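Local coordinates for CrRbcX-IIa (Chlamydomonas reinhardtii, PDB 5BS1), which probably acts as a homodimeric chaperone in the assembly of Rubisco, at residues S23-V28 / D95-G100; M56-T61 / M72-R77. All coordinates share one frame; numbering follows the deposited sequence.

Contact 1: S23-V28 / D95-G100; sequences SLFTFV and DEFEWG
An aromatic cluster of F25, F97 and W99 joins the middle of helix 13-38 to the bend between helices 80-96 and 99-121. The F25 ring meets F97 edge to face: its CE1-CZ side lies over the F97 ring, with centroids 4.9 Å apart and planes at 60°. The closest approach is F25 CE1 to F97 CD1, 3.7 Å. The F97 side chain reaches back to the helix because its CG stands anti to the backbone N (chi1 -175°). W99 CH2 comes to the edge of the F25 ring, near its plane and 3.8 Å from F25 CZ. Within the bend the F97 edge, at CD2, points onto the face of the W99 indole, 3.6 Å above its plane. W99 NE1 bonds to L94 O, which restrains the ring's rotation, and W99 O accepts from W99 NE1 of the second subunit. L21 packs on both F97 and W99, while F25 also meets the Y93 ring and touches L94. E98, at the N-cap position of helix 99-121, bonds through its backbone N to E14 OE2 of the second subunit. The contact between the segments is thus wholly apolar, held by ring packing, with polar groups of the bend bonded around it.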
loop_
_atom_site.group_PDB
_atom_site.type_symbol
_atom_site.label_atom_id
_atom_site.label_comp_id
_atom_site.label_asym_id
_atom_site.label_seq_id
_atom_site.Cartn_x
_atom_site.Cartn_y
_atom_site.Cartn_z
ATOM N N SER A 23 -6.703 -0.289 -5.232
ATOM C CA SER A 23 -7.436 0.928 -4.816
ATOM C C SER A 23 -6.650 2.172 -5.163
ATOM O O SER A 23 -7.191 3.172 -5.662
ATOM C CB SER A 23 -7.764 0.945 -3.326
ATOM O OG SER A 23 -8.746 -0.010 -3.018
ATOM N N LEU A 24 -5.344 2.137 -4.914
ATOM C CA LEU A 24 -4.479 3.259 -5.303
ATOM C C LEU A 24 -4.576 3.552 -6.806
ATOM O O LEU A 24 -4.693 4.705 -7.230
ATOM C CB LEU A 24 -3.033 2.979 -4.898
ATOM C CG LEU A 24 -2.006 4.026 -5.330
ATOM C CD1 LEU A 24 -2.274 5.370 -4.680
ATOM C CD2 LEU A 24 -0.579 3.573 -5.072
ATOM N N PHE A 25 -4.542 2.518 -7.634
ATOM C CA PHE A 25 -4.579 2.670 -9.076
ATOM C C PHE A 25 -5.907 3.243 -9.535
ATOM O O PHE A 25 -5.959 4.044 -10.467
ATOM C CB PHE A 25 -4.252 1.356 -9.788
ATOM C CG PHE A 25 -2.879 0.768 -9.461
ATOM C CD1 PHE A 25 -1.835 1.525 -8.923
ATOM C CD2 PHE A 25 -2.635 -0.549 -9.771
ATOM C CE1 PHE A 25 -0.591 0.949 -8.651
ATOM C CE2 PHE A 25 -1.406 -1.126 -9.488
ATOM C CZ PHE A 25 -0.378 -0.371 -8.953
ATOM N N THR A 26 -6.988 2.849 -8.871
ATOM C CA THR A 26 -8.284 3.402 -9.176
ATOM C C THR A 26 -8.310 4.886 -8.889
ATOM O O THR A 26 -8.832 5.670 -9.681
ATOM C CB THR A 26 -9.399 2.663 -8.387
ATOM O OG1 THR A 26 -9.343 1.256 -8.721
ATOM C CG2 THR A 26 -10.775 3.210 -8.733
ATOM N N PHE A 27 -7.746 5.286 -7.746
ATOM C CA PHE A 27 -7.653 6.700 -7.347
ATOM C C PHE A 27 -6.770 7.489 -8.302
ATOM O O PHE A 27 -7.119 8.605 -8.715
ATOM C CB PHE A 27 -7.105 6.770 -5.919
ATOM C CG PHE A 27 -6.888 8.163 -5.419
ATOM C CD1 PHE A 27 -7.933 8.871 -4.868
ATOM C CD2 PHE A 27 -5.644 8.769 -5.525
ATOM C CE1 PHE A 27 -7.724 10.167 -4.405
ATOM C CE2 PHE A 27 -5.432 10.051 -5.065
ATOM C CZ PHE A 27 -6.473 10.743 -4.507
ATOM N N VAL A 28 -5.634 6.911 -8.668
ATOM C CA VAL A 28 -4.746 7.534 -9.653
ATOM C C VAL A 28 -5.497 7.778 -10.961
ATOM O O VAL A 28 -5.408 8.877 -11.545
ATOM C CB VAL A 28 -3.470 6.699 -9.899
ATOM C CG1 VAL A 28 -2.730 7.177 -11.149
ATOM C CG2 VAL A 28 -2.570 6.794 -8.687
ATOM N N ASP A 95 0.899 -0.951 -16.369
ATOM C CA ASP A 95 2.140 -1.033 -17.110
ATOM C C ASP A 95 2.980 0.255 -17.017
ATOM O O ASP A 95 4.142 0.222 -17.384
ATOM C CB ASP A 95 1.851 -1.372 -18.546
ATOM C CG ASP A 95 1.314 -2.778 -18.710
ATOM O OD1 ASP A 95 1.617 -3.648 -17.884
ATOM O OD2 ASP A 95 0.580 -2.976 -19.678
ATOM N N GLU A 96 2.401 1.325 -16.487
ATOM C CA GLU A 96 3.104 2.598 -16.244
ATOM C C GLU A 96 3.791 2.595 -14.888
ATOM O O GLU A 96 4.886 3.148 -14.714
ATOM C CB GLU A 96 2.106 3.756 -16.298
ATOM C CG GLU A 96 1.400 3.853 -17.643
ATOM C CD GLU A 96 0.157 4.725 -17.591
ATOM O OE1 GLU A 96 0.160 5.752 -16.859
ATOM O OE2 GLU A 96 -0.825 4.370 -18.272
ATOM N N PHE A 97 3.143 1.963 -13.914
ATOM C CA PHE A 97 3.619 1.978 -12.525
ATOM C C PHE A 97 4.989 1.325 -12.450
ATOM O O PHE A 97 5.233 0.268 -13.025
ATOM C CB PHE A 97 2.628 1.222 -11.641
ATOM C CG PHE A 97 2.919 1.261 -10.166
ATOM C CD1 PHE A 97 2.726 2.421 -9.424
ATOM C CD2 PHE A 97 3.313 0.120 -9.487
ATOM C CE1 PHE A 97 2.930 2.441 -8.074
ATOM C CE2 PHE A 97 3.535 0.141 -8.144
ATOM C CZ PHE A 97 3.369 1.310 -7.421
ATOM N N GLU A 98 5.887 1.981 -11.735
ATOM C CA GLU A 98 7.284 1.511 -11.658
ATOM C C GLU A 98 7.429 0.515 -10.497
ATOM O O GLU A 98 7.830 0.853 -9.395
ATOM C CB GLU A 98 8.228 2.703 -11.540
ATOM C CG GLU A 98 8.148 3.540 -12.807
ATOM C CD GLU A 98 8.950 4.820 -12.770
ATOM O OE1 GLU A 98 10.032 4.785 -12.216
ATOM O OE2 GLU A 98 8.522 5.837 -13.351
ATOM N N TRP A 99 7.103 -0.726 -10.782
ATOM C CA TRP A 99 7.048 -1.792 -9.793
ATOM C C TRP A 99 8.375 -2.015 -9.120
ATOM O O TRP A 99 8.441 -2.113 -7.900
ATOM C CB TRP A 99 6.616 -3.116 -10.467
ATOM C CG TRP A 99 5.229 -3.064 -10.996
ATOM C CD1 TRP A 99 4.845 -2.763 -12.281
ATOM C CD2 TRP A 99 4.025 -3.320 -10.267
ATOM N NE1 TRP A 99 3.481 -2.780 -12.371
ATOM C CE2 TRP A 99 2.949 -3.153 -11.169
ATOM C CE3 TRP A 99 3.754 -3.678 -8.956
ATOM C CZ2 TRP A 99 1.628 -3.311 -10.780
ATOM C CZ3 TRP A 99 2.416 -3.834 -8.563
ATOM C CH2 TRP A 99 1.388 -3.661 -9.480
ATOM N N GLY A 100 9.427 -2.144 -9.930
ATOM C CA GLY A 100 10.722 -2.442 -9.351
ATOM C C GLY A 100 11.218 -1.336 -8.451
ATOM O O GLY A 100 11.721 -1.609 -7.364
#

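Contact 2: M56-T61 / M72-R77; sequences MDFLGT and MAAVMR
F58 reaches from the C-terminal part of helix 46-59 to the flank of helix 69-78, its ring lying against V75 and A74. This is helix-helix packing through one phenylalanine. V75 sets one of its two methyl branches over a face of the ring: CG2 stands 3.9 Å from the F58 centroid and 19° off the ring normal, a CH-pi contact. It is displaced from the centre toward the CB end of the ring, so that its shortest distance, 3.7 Å, is to F58 CG. The torsion of V75 (chi1 178°) turns CG1 anti to the backbone N and leaves CG2 beside that N, where it faces the ring. The far end of the phenylalanine meets backbone as well as side chain. F58 CZ comes within 3.4 Å of A74 O, while F58 CE1 packs on A74 CB at 3.9 Å. V75 thus meets the ring near its CB end and A74 the CE1-CZ end. At the backbone of the same residue, F58 O accepts from T61 N, T61 OG1 and W71 NE1. The hydroxyl, T61 OG1, donates over 3.0 Å to F58 O and lies in the carbonyl plane on a lone pair, fastening the turn that follows the helix. Around the contact, K78 touches F58, and V75 rests on L82 of helix 80-96. L59 packs on A30 and L34 of helix 13-38, and M72, a selenomethionine, meets L86 and R90 of helix 80-96 and L117 of the second subunit.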
loop_
_atom_site.group_PDB
_atom_site.type_symbol
_atom_site.label_atom_id
_atom_site.label_comp_id
_atom_site.label_asym_id
_atom_site.label_seq_id
_atom_site.Cartn_x
_atom_site.Cartn_y
_atom_site.Cartn_z
HETATM N N MSE A 56 -16.583 14.622 -10.240
HETATM C CA MSE A 56 -16.430 15.494 -9.069
HETATM C C MSE A 56 -17.272 14.923 -7.915
HETATM O O MSE A 56 -16.796 14.878 -6.787
HETATM C CB MSE A 56 -16.851 16.926 -9.428
HETATM C CG MSE A 56 -15.937 17.729 -10.346
HETATM SE SE MSE A 56 -14.280 18.341 -9.517
HETATM C CE MSE A 56 -15.105 19.897 -8.603
ATOM N N ASP A 57 -18.512 14.504 -8.173
ATOM C CA ASP A 57 -19.384 13.900 -7.139
ATOM C C ASP A 57 -18.758 12.653 -6.534
ATOM O O ASP A 57 -18.684 12.527 -5.312
ATOM C CB ASP A 57 -20.740 13.493 -7.696
ATOM C CG ASP A 57 -21.676 14.658 -7.909
ATOM O OD1 ASP A 57 -21.453 15.717 -7.310
ATOM O OD2 ASP A 57 -22.651 14.491 -8.673
ATOM N N PHE A 58 -18.301 11.744 -7.389
ATOM C CA PHE A 58 -17.806 10.458 -6.919
ATOM C C PHE A 58 -16.480 10.548 -6.209
ATOM O O PHE A 58 -16.224 9.754 -5.303
ATOM C CB PHE A 58 -17.750 9.422 -8.051
ATOM C CG PHE A 58 -19.074 8.797 -8.330
ATOM C CD1 PHE A 58 -19.636 7.906 -7.431
ATOM C CD2 PHE A 58 -19.790 9.122 -9.469
ATOM C CE1 PHE A 58 -20.874 7.352 -7.663
ATOM C CE2 PHE A 58 -21.022 8.562 -9.711
ATOM C CZ PHE A 58 -21.569 7.673 -8.805
ATOM N N LEU A 59 -15.653 11.531 -6.553
ATOM C CA LEU A 59 -14.456 11.782 -5.763
ATOM C C LEU A 59 -14.747 12.306 -4.361
ATOM O O LEU A 59 -13.891 12.246 -3.484
ATOM C CB LEU A 59 -13.500 12.701 -6.492
ATOM C CG LEU A 59 -12.794 11.971 -7.626
ATOM C CD1 LEU A 59 -12.008 12.964 -8.446
ATOM C CD2 LEU A 59 -11.888 10.866 -7.097
ATOM N N GLY A 60 -15.968 12.774 -4.133
ATOM C CA GLY A 60 -16.442 13.057 -2.779
ATOM C C GLY A 60 -16.787 11.830 -1.943
ATOM O O GLY A 60 -17.131 11.979 -0.772
ATOM N N THR A 61 -16.722 10.627 -2.528
ATOM C CA THR A 61 -17.020 9.374 -1.795
ATOM C C THR A 61 -15.863 8.348 -1.730
ATOM O O THR A 61 -15.098 8.183 -2.663
ATOM C CB THR A 61 -18.229 8.653 -2.404
ATOM O OG1 THR A 61 -17.797 7.932 -3.554
ATOM C CG2 THR A 61 -19.324 9.639 -2.774
HETATM N N MSE A 72 -16.368 1.667 -8.344
HETATM C CA MSE A 72 -16.460 1.657 -9.797
HETATM C C MSE A 72 -17.850 1.222 -10.245
HETATM O O MSE A 72 -18.363 1.745 -11.210
HETATM C CB MSE A 72 -15.380 0.737 -10.380
HETATM C CG MSE A 72 -15.294 0.859 -11.898
HETATM SE SE MSE A 72 -14.689 2.632 -12.464
HETATM C CE MSE A 72 -12.823 2.322 -11.992
ATOM N N ALA A 73 -18.448 0.258 -9.563
ATOM C CA ALA A 73 -19.783 -0.193 -9.918
ATOM C C ALA A 73 -20.796 0.933 -9.733
ATOM O O ALA A 73 -21.686 1.086 -10.546
ATOM C CB ALA A 73 -20.169 -1.373 -9.049
ATOM N N ALA A 74 -20.590 1.715 -8.685
ATOM C CA ALA A 74 -21.431 2.907 -8.429
ATOM C C ALA A 74 -21.272 3.948 -9.520
ATOM O O ALA A 74 -22.257 4.532 -9.984
ATOM C CB ALA A 74 -21.118 3.489 -7.074
ATOM N N VAL A 75 -20.045 4.206 -9.938
ATOM C CA VAL A 75 -19.824 5.111 -11.044
ATOM C C VAL A 75 -20.528 4.599 -12.310
ATOM O O VAL A 75 -21.189 5.358 -13.010
ATOM C CB VAL A 75 -18.322 5.344 -11.339
ATOM C CG1 VAL A 75 -18.135 6.244 -12.532
ATOM C CG2 VAL A 75 -17.610 5.942 -10.137
HETATM N N MSE A 76 -20.377 3.316 -12.609
HETATM C CA MSE A 76 -20.968 2.741 -13.814
HETATM C C MSE A 76 -22.479 2.866 -13.800
HETATM O O MSE A 76 -23.057 3.105 -14.852
HETATM C CB MSE A 76 -20.512 1.295 -14.029
HETATM C CG MSE A 76 -20.920 0.759 -15.418
HETATM SE SE MSE A 76 -20.025 -0.988 -15.657
HETATM C CE MSE A 76 -21.018 -2.012 -14.311
ATOM N N ARG A 77 -23.105 2.730 -12.641
ATOM C CA ARG A 77 -24.571 2.896 -12.552
ATOM C C ARG A 77 -25.014 4.286 -12.931
ATOM O O ARG A 77 -26.094 4.465 -13.481
ATOM C CB ARG A 77 -25.103 2.574 -11.165
ATOM C CG ARG A 77 -25.415 1.102 -11.016
ATOM C CD ARG A 77 -26.136 0.769 -9.745
ATOM N NE ARG A 77 -25.145 0.294 -8.793
ATOM C CZ ARG A 77 -24.624 0.939 -7.757
ATOM N NH1 ARG A 77 -23.719 0.294 -7.037
ATOM N NH2 ARG A 77 -24.994 2.165 -7.416
#

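From the N terminus, helix 13-38 supplies the first side of contact 1, whose loop closes only at 95-100, where helix 80-96 gives way to helix 99-121. Contact 2 is nested within that loop: it joins helix 46-59 to helix 69-78 across a short connection. The inner pair lies wholly within the loop closed by contact 1. The centres of the contacts are about 19 Å apart, yet they meet where T26 CG2 packs 4.0 Å from M72 CE. Contact 1 links helix 13-38 to the junction of helices 80-96 and 99-121, contact 2 links helices 46-59 and 69-78, and both reach the second subunit of the dimer.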